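Local atomic coordinates of putative acyl-CoA dehydrogenase (Burkholderia xenovorans, PDB entry 5JSC), a protein that binds flavin-adenine dinucleotide as a four-chain flavoprotein and belongs, by its name and sequence, to the acyl-CoA dehydrogenase family. Residues 21-26 against 314-319; 86-91 against 320-325; 173-178 against 231-236. All blocks are in the same frame, centred on the assembly; numbering follows the deposited sequence.

Contact 1 of 3, residues 21-26 against 314-319; sequences LAWPFF and SALLVY
Leu-316 lays its CD2 methyl over one face of the Trp-23 indole, 3.6 Å from the centroid of the six-membered ring and only 10° off the ring normal, which defines a CH-pi contact. At the rim of the same ring, CH2 of Trp-23 meets CB of Ala-315 at 3.7 Å, close to the indole plane. One turn further along the helix, the Phe-26 and Tyr-319 rings meet obliquely with planes at 54° and centroids 4.8 Å apart. Here CZ of Phe-26 comes down over the tyrosine face, displaced toward the rim, and lies 3.5 Å from CD1 of Tyr-319; CG1 of Val-318 backs the opposite face. The third aromatic, Phe-25, turns a face to the backbone, with its CG 3.9 Å from the carbonyl O of Tyr-319.

A type I beta turn from Trp-23 to Phe-26, closed by a bond from Phe-26 N to Trp-23 O of 3.0 Å, sets the three side chains on the helix. In all three, CG stands beside the residue's own backbone N and anti to the carbonyl carbon, and the rings project from the turn to the helix. No hydrogen bond joins the segments, so the fit rests on apolar and ring contacts. Farther out, the hydroxyl of Tyr-319 is hydrogen-bonded to Glu-96 of helix 88-101, and Phe-25 of the second subunit meets Phe-25 edge-to-face. The result is a buried aromatic cluster in which the loop preceding helix 28-44 packs on helix 298-325 of the C-terminal helical domain, at a subunit interface of the acyl-CoA dehydrogenase fold.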
loop_
_atom_site.group_PDB
_atom_site.type_symbol
_atom_site.label_atom_id
_atom_site.label_comp_id
_atom_site.label_asym_id
_atom_site.label_seq_id
_atom_site.Cartn_x
_atom_site.Cartn_y
_atom_site.Cartn_z
ATOM N N LEU C 21 -6.187 -2.874 -28.310
ATOM C CA LEU C 21 -7.019 -2.390 -29.405
ATOM C C LEU C 21 -7.975 -3.455 -29.924
ATOM O O LEU C 21 -8.943 -3.112 -30.605
ATOM C CB LEU C 21 -6.143 -1.860 -30.541
ATOM C CG LEU C 21 -5.482 -0.514 -30.254
ATOM C CD1 LEU C 21 -4.473 -0.163 -31.331
ATOM C CD2 LEU C 21 -6.544 0.574 -30.127
ATOM N N ALA C 22 -7.742 -4.733 -29.608
ATOM C CA ALA C 22 -8.682 -5.790 -29.970
ATOM C C ALA C 22 -9.906 -5.855 -29.059
ATOM O O ALA C 22 -10.862 -6.568 -29.397
ATOM C CB ALA C 22 -7.975 -7.148 -29.967
ATOM N N TRP C 23 -9.906 -5.150 -27.925
ATOM C CA TRP C 23 -11.042 -5.211 -27.016
ATOM C C TRP C 23 -12.313 -4.755 -27.722
ATOM O O TRP C 23 -12.273 -3.819 -28.535
ATOM C CB TRP C 23 -10.832 -4.323 -25.787
ATOM C CG TRP C 23 -9.686 -4.704 -24.925
ATOM C CD1 TRP C 23 -9.033 -5.901 -24.896
ATOM C CD2 TRP C 23 -9.053 -3.870 -23.954
ATOM N NE1 TRP C 23 -8.024 -5.862 -23.957
ATOM C CE2 TRP C 23 -8.011 -4.619 -23.372
ATOM C CE3 TRP C 23 -9.251 -2.548 -23.540
ATOM C CZ2 TRP C 23 -7.176 -4.099 -22.379
ATOM C CZ3 TRP C 23 -8.424 -2.029 -22.553
ATOM C CH2 TRP C 23 -7.396 -2.801 -21.987
ATOM N N PRO C 24 -13.462 -5.355 -27.399
ATOM C CA PRO C 24 -14.723 -4.969 -28.053
ATOM C C PRO C 24 -15.265 -3.626 -27.594
ATOM O O PRO C 24 -16.326 -3.206 -28.072
ATOM C CB PRO C 24 -15.671 -6.126 -27.690
ATOM C CG PRO C 24 -15.097 -6.711 -26.444
ATOM C CD PRO C 24 -13.607 -6.542 -26.540
ATOM N N PHE C 25 -14.573 -2.943 -26.683
ATOM C CA PHE C 25 -14.832 -1.526 -26.469
ATOM C C PHE C 25 -14.543 -0.700 -27.713
ATOM O O PHE C 25 -15.061 0.413 -27.830
ATOM C CB PHE C 25 -13.969 -0.973 -25.329
ATOM C CG PHE C 25 -14.354 -1.442 -23.956
ATOM C CD1 PHE C 25 -15.659 -1.362 -23.512
ATOM C CD2 PHE C 25 -13.385 -1.926 -23.087
ATOM C CE1 PHE C 25 -16.002 -1.765 -22.228
ATOM C CE2 PHE C 25 -13.722 -2.340 -21.805
ATOM C CZ PHE C 25 -15.032 -2.263 -21.377
ATOM N N PHE C 26 -13.701 -1.200 -28.625
ATOM C CA PHE C 26 -13.246 -0.431 -29.773
ATOM C C PHE C 26 -13.943 -0.876 -31.048
ATOM O O PHE C 26 -14.322 -2.041 -31.202
ATOM C CB PHE C 26 -11.737 -0.572 -29.979
ATOM C CG PHE C 26 -10.924 0.028 -28.880
ATOM C CD1 PHE C 26 -10.901 1.403 -28.702
ATOM C CD2 PHE C 26 -10.177 -0.780 -28.027
ATOM C CE1 PHE C 26 -10.143 1.969 -27.686
ATOM C CE2 PHE C 26 -9.420 -0.218 -26.997
ATOM C CZ PHE C 26 -9.402 1.156 -26.831
ATOM N N SER C 314 -5.790 0.263 -15.551
ATOM C CA SER C 314 -6.037 1.644 -15.961
ATOM C C SER C 314 -6.665 1.694 -17.345
ATOM O O SER C 314 -7.662 2.392 -17.564
ATOM C CB SER C 314 -4.740 2.450 -15.947
ATOM O OG SER C 314 -4.234 2.573 -14.629
ATOM N N ALA C 315 -6.092 0.955 -18.297
ATOM C CA ALA C 315 -6.603 0.997 -19.661
ATOM C C ALA C 315 -8.043 0.502 -19.731
ATOM O O ALA C 315 -8.873 1.094 -20.435
ATOM C CB ALA C 315 -5.702 0.171 -20.580
ATOM N N LEU C 316 -8.355 -0.585 -19.021
ATOM C CA LEU C 316 -9.726 -1.087 -18.999
ATOM C C LEU C 316 -10.682 -0.052 -18.419
ATOM O O LEU C 316 -11.777 0.158 -18.958
ATOM C CB LEU C 316 -9.790 -2.399 -18.215
ATOM C CG LEU C 316 -9.199 -3.597 -18.988
ATOM C CD1 LEU C 316 -8.813 -4.752 -18.046
ATOM C CD2 LEU C 316 -10.186 -4.080 -20.066
ATOM N N LEU C 317 -10.282 0.624 -17.330
ATOM C CA LEU C 317 -11.139 1.666 -16.763
ATOM C C LEU C 317 -11.297 2.855 -17.706
ATOM O O LEU C 317 -12.398 3.417 -17.817
ATOM C CB LEU C 317 -10.587 2.127 -15.418
ATOM C CG LEU C 317 -10.706 1.118 -14.281
ATOM C CD1 LEU C 317 -9.816 1.577 -13.130
ATOM C CD2 LEU C 317 -12.140 1.003 -13.812
ATOM N N VAL C 318 -10.212 3.270 -18.374
ATOM C CA VAL C 318 -10.289 4.377 -19.327
ATOM C C VAL C 318 -11.296 4.063 -20.420
ATOM O O VAL C 318 -12.208 4.854 -20.699
ATOM C CB VAL C 318 -8.905 4.670 -19.938
ATOM C CG1 VAL C 318 -9.036 5.609 -21.142
ATOM C CG2 VAL C 318 -7.976 5.261 -18.895
ATOM N N TYR C 319 -11.146 2.905 -21.060
ATOM C CA TYR C 319 -11.959 2.644 -22.237
ATOM C C TYR C 319 -13.329 2.082 -21.890
ATOM O O TYR C 319 -14.249 2.226 -22.696
ATOM C CB TYR C 319 -11.156 1.779 -23.223
ATOM C CG TYR C 319 -10.035 2.653 -23.750
ATOM C CD1 TYR C 319 -10.309 3.689 -24.643
ATOM C CD2 TYR C 319 -8.723 2.518 -23.290
ATOM C CE1 TYR C 319 -9.306 4.541 -25.092
ATOM C CE2 TYR C 319 -7.719 3.372 -23.732
ATOM C CZ TYR C 319 -8.016 4.386 -24.636
ATOM O OH TYR C 319 -7.044 5.250 -25.080
#

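Contact 2 of 3, residues 86-91 against 320-325. With SO4 (sulfate ion), chain R; SO4 (sulfate ion), chain Q.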
loop_
_atom_site.group_PDB
_atom_site.type_symbol
_atom_site.label_atom_id
_atom_site.label_comp_id
_atom_site.label_asym_id
_atom_site.label_seq_id
_atom_site.Cartn_x
_atom_site.Cartn_y
_atom_site.Cartn_z
ATOM N N ILE C 86 -18.848 14.015 -29.654
ATOM C CA ILE C 86 -17.417 13.852 -29.432
ATOM C C ILE C 86 -17.168 12.381 -29.138
ATOM O O ILE C 86 -17.740 11.824 -28.195
ATOM C CB ILE C 86 -16.920 14.757 -28.291
ATOM C CG1 ILE C 86 -16.986 16.228 -28.738
ATOM C CG2 ILE C 86 -15.503 14.352 -27.859
ATOM C CD1 ILE C 86 -16.838 17.229 -27.628
ATOM N N ASP C 87 -16.338 11.747 -29.969
ATOM C CA ASP C 87 -15.961 10.340 -29.835
ATOM C C ASP C 87 -14.947 10.242 -28.699
ATOM O O ASP C 87 -13.764 10.541 -28.886
ATOM C CB ASP C 87 -15.402 9.839 -31.167
ATOM C CG ASP C 87 -15.059 8.354 -31.175
ATOM O OD1 ASP C 87 -14.858 7.747 -30.107
ATOM O OD2 ASP C 87 -14.968 7.789 -32.292
ATOM N N THR C 88 -15.423 9.834 -27.510
ATOM C CA THR C 88 -14.566 9.787 -26.329
ATOM C C THR C 88 -13.439 8.785 -26.509
ATOM O O THR C 88 -12.304 9.034 -26.092
ATOM C CB THR C 88 -15.381 9.412 -25.082
ATOM O OG1 THR C 88 -16.669 10.036 -25.138
ATOM C CG2 THR C 88 -14.663 9.876 -23.826
ATOM N N ARG C 89 -13.735 7.639 -27.120
ATOM C CA ARG C 89 -12.686 6.653 -27.355
ATOM C C ARG C 89 -11.591 7.223 -28.248
ATOM O O ARG C 89 -10.395 6.989 -28.015
ATOM C CB ARG C 89 -13.287 5.389 -27.970
ATOM C CG ARG C 89 -14.136 4.597 -26.969
ATOM C CD ARG C 89 -14.990 3.530 -27.638
ATOM N NE ARG C 89 -16.110 4.134 -28.349
ATOM C CZ ARG C 89 -16.990 3.451 -29.068
ATOM N NH1 ARG C 89 -16.870 2.135 -29.186
ATOM N NH2 ARG C 89 -17.990 4.085 -29.675
ATOM N N ALA C 90 -11.978 7.977 -29.277
ATOM C CA ALA C 90 -10.986 8.592 -30.150
ATOM C C ALA C 90 -10.144 9.619 -29.403
ATOM O O ALA C 90 -8.909 9.604 -29.499
ATOM C CB ALA C 90 -11.672 9.226 -31.359
ATOM N N VAL C 91 -10.787 10.525 -28.651
ATOM C CA VAL C 91 -10.022 11.528 -27.906
ATOM C C VAL C 91 -9.052 10.852 -26.941
ATOM O O VAL C 91 -7.892 11.270 -26.802
ATOM C CB VAL C 91 -10.963 12.496 -27.166
ATOM C CG1 VAL C 91 -10.149 13.410 -26.243
ATOM C CG2 VAL C 91 -11.756 13.334 -28.166
ATOM N N ARG C 320 -13.525 1.542 -20.681
ATOM C CA ARG C 320 -14.890 1.319 -20.211
ATOM C C ARG C 320 -15.634 2.641 -20.117
ATOM O O ARG C 320 -16.758 2.770 -20.610
ATOM C CB ARG C 320 -14.888 0.601 -18.853
ATOM C CG ARG C 320 -16.284 0.264 -18.296
ATOM C CD ARG C 320 -16.944 1.429 -17.534
ATOM N NE ARG C 320 -16.194 1.796 -16.331
ATOM C CZ ARG C 320 -16.429 1.286 -15.125
ATOM N NH1 ARG C 320 -17.400 0.402 -14.944
ATOM N NH2 ARG C 320 -15.689 1.664 -14.089
ATOM N N ALA C 321 -15.016 3.641 -19.482
ATOM C CA ALA C 321 -15.667 4.942 -19.355
ATOM C C ALA C 321 -15.888 5.591 -20.715
ATOM O O ALA C 321 -16.959 6.161 -20.970
ATOM C CB ALA C 321 -14.844 5.866 -18.453
ATOM N N ALA C 322 -14.892 5.525 -21.600
ATOM C CA ALA C 322 -15.045 6.160 -22.908
ATOM C C ALA C 322 -16.109 5.453 -23.738
ATOM O O ALA C 322 -16.959 6.106 -24.359
ATOM C CB ALA C 322 -13.704 6.186 -23.646
ATOM N N TRP C 323 -16.097 4.117 -23.733
ATOM C CA TRP C 323 -17.135 3.365 -24.431
ATOM C C TRP C 323 -18.520 3.712 -23.888
ATOM O O TRP C 323 -19.473 3.917 -24.657
ATOM C CB TRP C 323 -16.856 1.861 -24.310
ATOM C CG TRP C 323 -18.017 1.013 -24.725
ATOM C CD1 TRP C 323 -18.311 0.575 -25.993
ATOM C CD2 TRP C 323 -19.059 0.524 -23.879
ATOM N NE1 TRP C 323 -19.472 -0.159 -25.980
ATOM C CE2 TRP C 323 -19.954 -0.206 -24.697
ATOM C CE3 TRP C 323 -19.327 0.627 -22.506
ATOM C CZ2 TRP C 323 -21.094 -0.829 -24.186
ATOM C CZ3 TRP C 323 -20.467 0.002 -22.003
ATOM C CH2 TRP C 323 -21.329 -0.718 -22.844
ATOM N N LEU C 324 -18.650 3.797 -22.563
ATOM C CA LEU C 324 -19.949 4.068 -21.959
ATOM C C LEU C 324 -20.456 5.457 -22.331
ATOM O O LEU C 324 -21.636 5.622 -22.684
ATOM C CB LEU C 324 -19.852 3.904 -20.441
ATOM C CG LEU C 324 -21.147 4.120 -19.659
ATOM C CD1 LEU C 324 -22.280 3.242 -20.201
ATOM C CD2 LEU C 324 -20.899 3.852 -18.168
ATOM N N ARG C 325 -19.588 6.469 -22.272
ATOM C CA ARG C 325 -20.013 7.802 -22.684
ATOM C C ARG C 325 -20.423 7.805 -24.149
ATOM O O ARG C 325 -21.378 8.502 -24.535
ATOM C CB ARG C 325 -18.898 8.822 -22.443
ATOM C CG ARG C 325 -19.403 10.242 -22.571
ATOM C CD ARG C 325 -18.321 11.323 -22.619
ATOM N NE ARG C 325 -18.973 12.547 -23.052
ATOM C CZ ARG C 325 -18.997 13.010 -24.298
ATOM N NH1 ARG C 325 -18.325 12.409 -25.263
ATOM N NH2 ARG C 325 -19.661 14.119 -24.566
HETATM S S SO4 R . -21.505 14.419 -26.923
HETATM O O1 SO4 R . -22.038 13.066 -26.836
HETATM O O2 SO4 R . -22.359 15.193 -27.827
HETATM O O3 SO4 R . -21.528 15.021 -25.592
HETATM O O4 SO4 R . -20.148 14.376 -27.441
HETATM S S SO4 Q . -20.214 1.530 -30.789
HETATM O O1 SO4 Q . -21.030 0.720 -31.687
HETATM O O2 SO4 Q . -19.900 2.804 -31.434
HETATM O O3 SO4 Q . -20.952 1.788 -29.558
HETATM O O4 SO4 Q . -18.979 0.818 -30.471
#
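Thr-88 and Arg-325 meet because their torsions aim them at one another: chi1 of -38° puts OG1 of Thr-88 beside its own backbone N, while the arginine, with CG trans to N (chi1 -167°), runs extended from CG to NE and crosses the threonine at about a right angle. This is helix-to-helix packing between the N-terminal and C-terminal helical domains of the acyl-CoA dehydrogenase fold, at the start of helix 88-101 and the end of helix 298-325. Asp-87 is the N-cap, its OD1 accepting from Ala-90 N at 3.0 Å from above the carboxylate plane. At the point of closest backbone approach, the CA atoms of Thr-88 and Ala-322 are 5.0 Å apart, close because the helix presents only a methyl: CG2 of Thr-88 and CG of Arg-89 both rest on CB of Ala-322, the latter at 3.7 Å.

Arg-89, bent at chi3, carries its guanidinium past Trp-323 to the sulfate ion of chain Q, probably from the crystallisation liquor. NH1 reaches sulfate O4 at 2.8 Å and NH2 reaches O2 at 2.9 Å, both nearly straight, while NE forms a salt bridge with Asp-326. That aspartate also hydrogen-bonds OG1 of Thr-88, fixing the first-shell acceptor. Arg-325 NH1 serves two acceptors at its guanidinium edge: weakly the carbonyl O of Ile-86 at 3.0 Å, and, 1° out of plane, OG1 of Thr-88 at 2.9 Å.

Contact 3 of 3, residues 173-178 against 231-236; sequences GDKTWI and LHFAGA. With FAD (flavin-adenine dinucleotide), chain M.
Gly-173 and Phe-233 form a hydrogen-bonded pair of an antiparallel sheet in the middle domain, whose strands 174-176 and 231-233 run at 168°. Both backbone groups of each residue are satisfied by the other: Gly-173 N gives to Phe-233 O at 3.1 Å, on a lone pair, and Phe-233 N gives to Gly-173 O at 2.7 Å. Lys-175 and Leu-231 repeat the exchange two residues on, with Lys-175 N to Leu-231 O at 3.0 Å and Leu-231 N to Lys-175 O at 2.8 Å. The intervening pair, Asp-174 with His-232, is non-hydrogen-bonded in its backbone, but CA of Asp-174 makes a CA-H...O contact with Leu-231 O.

On the other face from Asp-174, CG of Lys-175 packs on Phe-233 CE1; NZ of Lys-175 leads away to a salt bridge with Glu-148 and hydrogen bonds to the carbonyl O atoms of Leu-146 and Phe-190. Past the corner at Trp-177, CD1 of Ile-178 lies 3.7 Å from O2 of the flavin-adenine dinucleotide. Asp-174 has a partner for each oxygen: OD2 is salt-bridged to Arg-230, and OD1, met on its syn side, accepts from ND1 of His-232 at 2.5 Å, at an N-H...O angle of 173°.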
loop_
_atom_site.group_PDB
_atom_site.type_symbol
_atom_site.label_atom_id
_atom_site.label_comp_id
_atom_site.label_asym_id
_atom_site.label_seq_id
_atom_site.Cartn_x
_atom_site.Cartn_y
_atom_site.Cartn_z
ATOM N N GLY C 173 -11.656 40.214 -11.054
ATOM C CA GLY C 173 -11.057 39.207 -10.202
ATOM C C GLY C 173 -10.019 38.419 -10.973
ATOM O O GLY C 173 -9.563 38.841 -12.036
ATOM N N ASP C 174 -9.658 37.253 -10.443
ATOM C CA ASP C 174 -8.531 36.495 -10.969
ATOM C C ASP C 174 -8.910 35.048 -11.237
ATOM O O ASP C 174 -9.696 34.452 -10.497
ATOM C CB ASP C 174 -7.331 36.525 -10.003
ATOM C CG ASP C 174 -6.536 37.827 -10.090
ATOM O OD1 ASP C 174 -7.145 38.898 -10.209
ATOM O OD2 ASP C 174 -5.294 37.776 -10.045
ATOM N N LYS C 175 -8.335 34.488 -12.301
ATOM C CA LYS C 175 -8.279 33.051 -12.530
ATOM C C LYS C 175 -6.812 32.665 -12.537
ATOM O O LYS C 175 -5.959 33.486 -12.876
ATOM C CB LYS C 175 -8.928 32.650 -13.870
ATOM C CG LYS C 175 -10.422 32.935 -13.959
ATOM C CD LYS C 175 -11.188 32.163 -12.896
ATOM C CE LYS C 175 -12.668 32.164 -13.206
ATOM N NZ LYS C 175 -13.482 31.508 -12.129
ATOM N N THR C 176 -6.492 31.431 -12.158
ATOM C CA THR C 176 -5.085 31.065 -12.200
ATOM C C THR C 176 -4.921 29.577 -12.497
ATOM O O THR C 176 -5.891 28.813 -12.564
ATOM C CB THR C 176 -4.361 31.486 -10.906
ATOM O OG1 THR C 176 -2.954 31.516 -11.161
ATOM C CG2 THR C 176 -4.662 30.524 -9.740
ATOM N N TRP C 177 -3.657 29.188 -12.705
ATOM C CA TRP C 177 -3.279 27.869 -13.232
ATOM C C TRP C 177 -3.896 27.623 -14.601
ATOM O O TRP C 177 -4.230 26.486 -14.937
ATOM C CB TRP C 177 -3.662 26.708 -12.297
ATOM C CG TRP C 177 -3.415 26.947 -10.831
ATOM C CD1 TRP C 177 -4.362 27.032 -9.844
ATOM C CD2 TRP C 177 -2.150 27.131 -10.192
ATOM N NE1 TRP C 177 -3.756 27.268 -8.624
ATOM C CE2 TRP C 177 -2.401 27.339 -8.817
ATOM C CE3 TRP C 177 -0.827 27.152 -10.648
ATOM C CZ2 TRP C 177 -1.378 27.569 -7.899
ATOM C CZ3 TRP C 177 0.189 27.370 -9.735
ATOM C CH2 TRP C 177 -0.090 27.581 -8.377
ATOM N N ILE C 178 -4.064 28.671 -15.401
ATOM C CA ILE C 178 -4.841 28.546 -16.632
ATOM C C ILE C 178 -3.929 28.027 -17.740
ATOM O O ILE C 178 -3.007 28.723 -18.176
ATOM C CB ILE C 178 -5.501 29.873 -17.024
ATOM C CG1 ILE C 178 -6.435 30.343 -15.903
ATOM C CG2 ILE C 178 -6.268 29.708 -18.341
ATOM C CD1 ILE C 178 -7.365 29.253 -15.389
ATOM N N LEU C 231 -4.633 35.050 -14.754
ATOM C CA LEU C 231 -5.372 36.073 -15.477
ATOM C C LEU C 231 -5.985 37.032 -14.477
ATOM O O LEU C 231 -6.660 36.598 -13.543
ATOM C CB LEU C 231 -6.483 35.452 -16.317
ATOM C CG LEU C 231 -6.125 34.289 -17.230
ATOM C CD1 LEU C 231 -7.375 33.831 -17.946
ATOM C CD2 LEU C 231 -5.048 34.711 -18.207
ATOM N N HIS C 232 -5.772 38.325 -14.677
ATOM C CA HIS C 232 -6.430 39.337 -13.868
ATOM C C HIS C 232 -7.446 40.076 -14.726
ATOM O O HIS C 232 -7.109 40.579 -15.801
ATOM C CB HIS C 232 -5.428 40.329 -13.275
ATOM C CG HIS C 232 -6.078 41.410 -12.469
ATOM N ND1 HIS C 232 -6.729 41.158 -11.280
ATOM C CD2 HIS C 232 -6.205 42.739 -12.694
ATOM C CE1 HIS C 232 -7.216 42.290 -10.799
ATOM N NE2 HIS C 232 -6.911 43.264 -11.638
ATOM N N PHE C 233 -8.685 40.132 -14.253
ATOM C CA PHE C 233 -9.765 40.815 -14.951
ATOM C C PHE C 233 -9.980 42.150 -14.260
ATOM O O PHE C 233 -10.426 42.195 -13.108
ATOM C CB PHE C 233 -11.039 39.975 -14.938
ATOM C CG PHE C 233 -10.932 38.696 -15.726
ATOM C CD1 PHE C 233 -10.237 37.608 -15.222
ATOM C CD2 PHE C 233 -11.536 38.584 -16.969
ATOM C CE1 PHE C 233 -10.142 36.431 -15.942
ATOM C CE2 PHE C 233 -11.444 37.411 -17.703
ATOM C CZ PHE C 233 -10.750 36.331 -17.186
ATOM N N ALA C 234 -9.659 43.233 -14.959
ATOM C CA ALA C 234 -9.748 44.588 -14.426
ATOM C C ALA C 234 -10.870 45.309 -15.165
ATOM O O ALA C 234 -10.637 46.065 -16.108
ATOM C CB ALA C 234 -8.404 45.316 -14.573
ATOM N N GLY C 235 -12.104 45.066 -14.731
ATOM C CA GLY C 235 -13.232 45.692 -15.398
ATOM C C GLY C 235 -13.395 45.254 -16.836
ATOM O O GLY C 235 -13.823 46.049 -17.682
ATOM N N ALA C 236 -13.053 44.004 -17.138
ATOM C CA ALA C 236 -13.108 43.520 -18.508
ATOM C C ALA C 236 -14.555 43.368 -18.952
ATOM O O ALA C 236 -15.357 42.710 -18.283
ATOM C CB ALA C 236 -12.370 42.188 -18.620
HETATM P PA FAD M . -7.185 23.173 -3.374
HETATM O O1A FAD M . -8.566 23.365 -3.877
HETATM O O2A FAD M . -6.694 24.140 -2.293
HETATM O O5B FAD M . -7.057 21.676 -2.860
HETATM C C5B FAD M . -5.843 21.248 -2.213
HETATM C C4B FAD M . -5.980 19.762 -2.011
HETATM O O4B FAD M . -7.064 19.514 -1.099
HETATM C C3B FAD M . -6.383 18.971 -3.248
HETATM O O3B FAD M . -5.292 18.731 -4.142
HETATM C C2B FAD M . -6.960 17.696 -2.630
HETATM O O2B FAD M . -5.907 16.785 -2.313
HETATM C C1B FAD M . -7.592 18.223 -1.330
HETATM N N9A FAD M . -9.047 18.333 -1.339
HETATM C C8A FAD M . -9.819 19.077 -2.192
HETATM N N7A FAD M . -11.098 19.058 -1.909
HETATM C C5A FAD M . -11.177 18.239 -0.790
HETATM C C6A FAD M . -12.259 17.827 0.009
HETATM N N6A FAD M . -13.529 18.178 -0.220
HETATM N N1A FAD M . -11.995 17.016 1.059
HETATM C C2A FAD M . -10.727 16.640 1.277
HETATM N N3A FAD M . -9.626 16.967 0.591
HETATM C C4A FAD M . -9.921 17.779 -0.434
HETATM N N1 FAD M . -7.502 25.095 -13.756
HETATM C C2 FAD M . -8.276 25.686 -14.719
HETATM O O2 FAD M . -9.317 26.304 -14.439
HETATM N N3 FAD M . -7.893 25.612 -16.033
HETATM C C4 FAD M . -6.764 24.976 -16.511
HETATM O O4 FAD M . -6.467 25.045 -17.700
HETATM C C4X FAD M . -5.972 24.332 -15.504
HETATM N N5 FAD M . -4.856 23.766 -15.869
HETATM C C5X FAD M . -3.994 23.324 -14.877
HETATM C C6 FAD M . -2.732 22.863 -15.245
HETATM C C7 FAD M . -1.790 22.506 -14.287
HETATM C C7M FAD M . -0.421 22.056 -14.728
HETATM C C8 FAD M . -2.128 22.590 -12.922
HETATM C C8M FAD M . -1.134 22.216 -11.849
HETATM C C9 FAD M . -3.394 23.031 -12.553
HETATM C C9A FAD M . -4.326 23.406 -13.517
HETATM N N10 FAD M . -5.581 23.953 -13.172
HETATM C C10 FAD M . -6.414 24.454 -14.142
HETATM C "C1'" FAD M . -5.918 24.124 -11.752
HETATM C "C2'" FAD M . -6.375 22.834 -11.079
HETATM O "O2'" FAD M . -7.661 22.439 -11.555
HETATM C "C3'" FAD M . -6.436 23.051 -9.568
HETATM O "O3'" FAD M . -5.088 23.203 -9.147
HETATM C "C4'" FAD M . -7.092 21.903 -8.801
HETATM O "O4'" FAD M . -8.498 21.915 -9.055
HETATM C "C5'" FAD M . -6.829 21.996 -7.312
HETATM O "O5'" FAD M . -7.287 23.287 -6.861
HETATM P P FAD M . -6.266 24.117 -5.909
HETATM O O1P FAD M . -4.911 24.200 -6.522
HETATM O O2P FAD M . -6.895 25.433 -5.564
HETATM O O3P FAD M . -6.157 23.235 -4.586
#

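Contacts 1 and 2 form one continuous patch, their centres 10 Å apart: both use helix 298-325, on consecutive six-residue segments, and they touch where NH1 of Arg-89 probably hydrogen-bonds the carbonyl O of Phe-25. Along the chain their segments alternate, 21-26, 86-91, 314-319, 320-325, so this helix gathers two N-terminal elements beside the second subunit. Contact 3 is a separate matter. Its strands come from the stretch of chain between 86-91 and 314-319, and its centre lies 39 Å from contact 1 and 33 Å from contact 2, across the chain's centre. The helical packing and the beta domain beside the flavin are thus distinct regions of one chain.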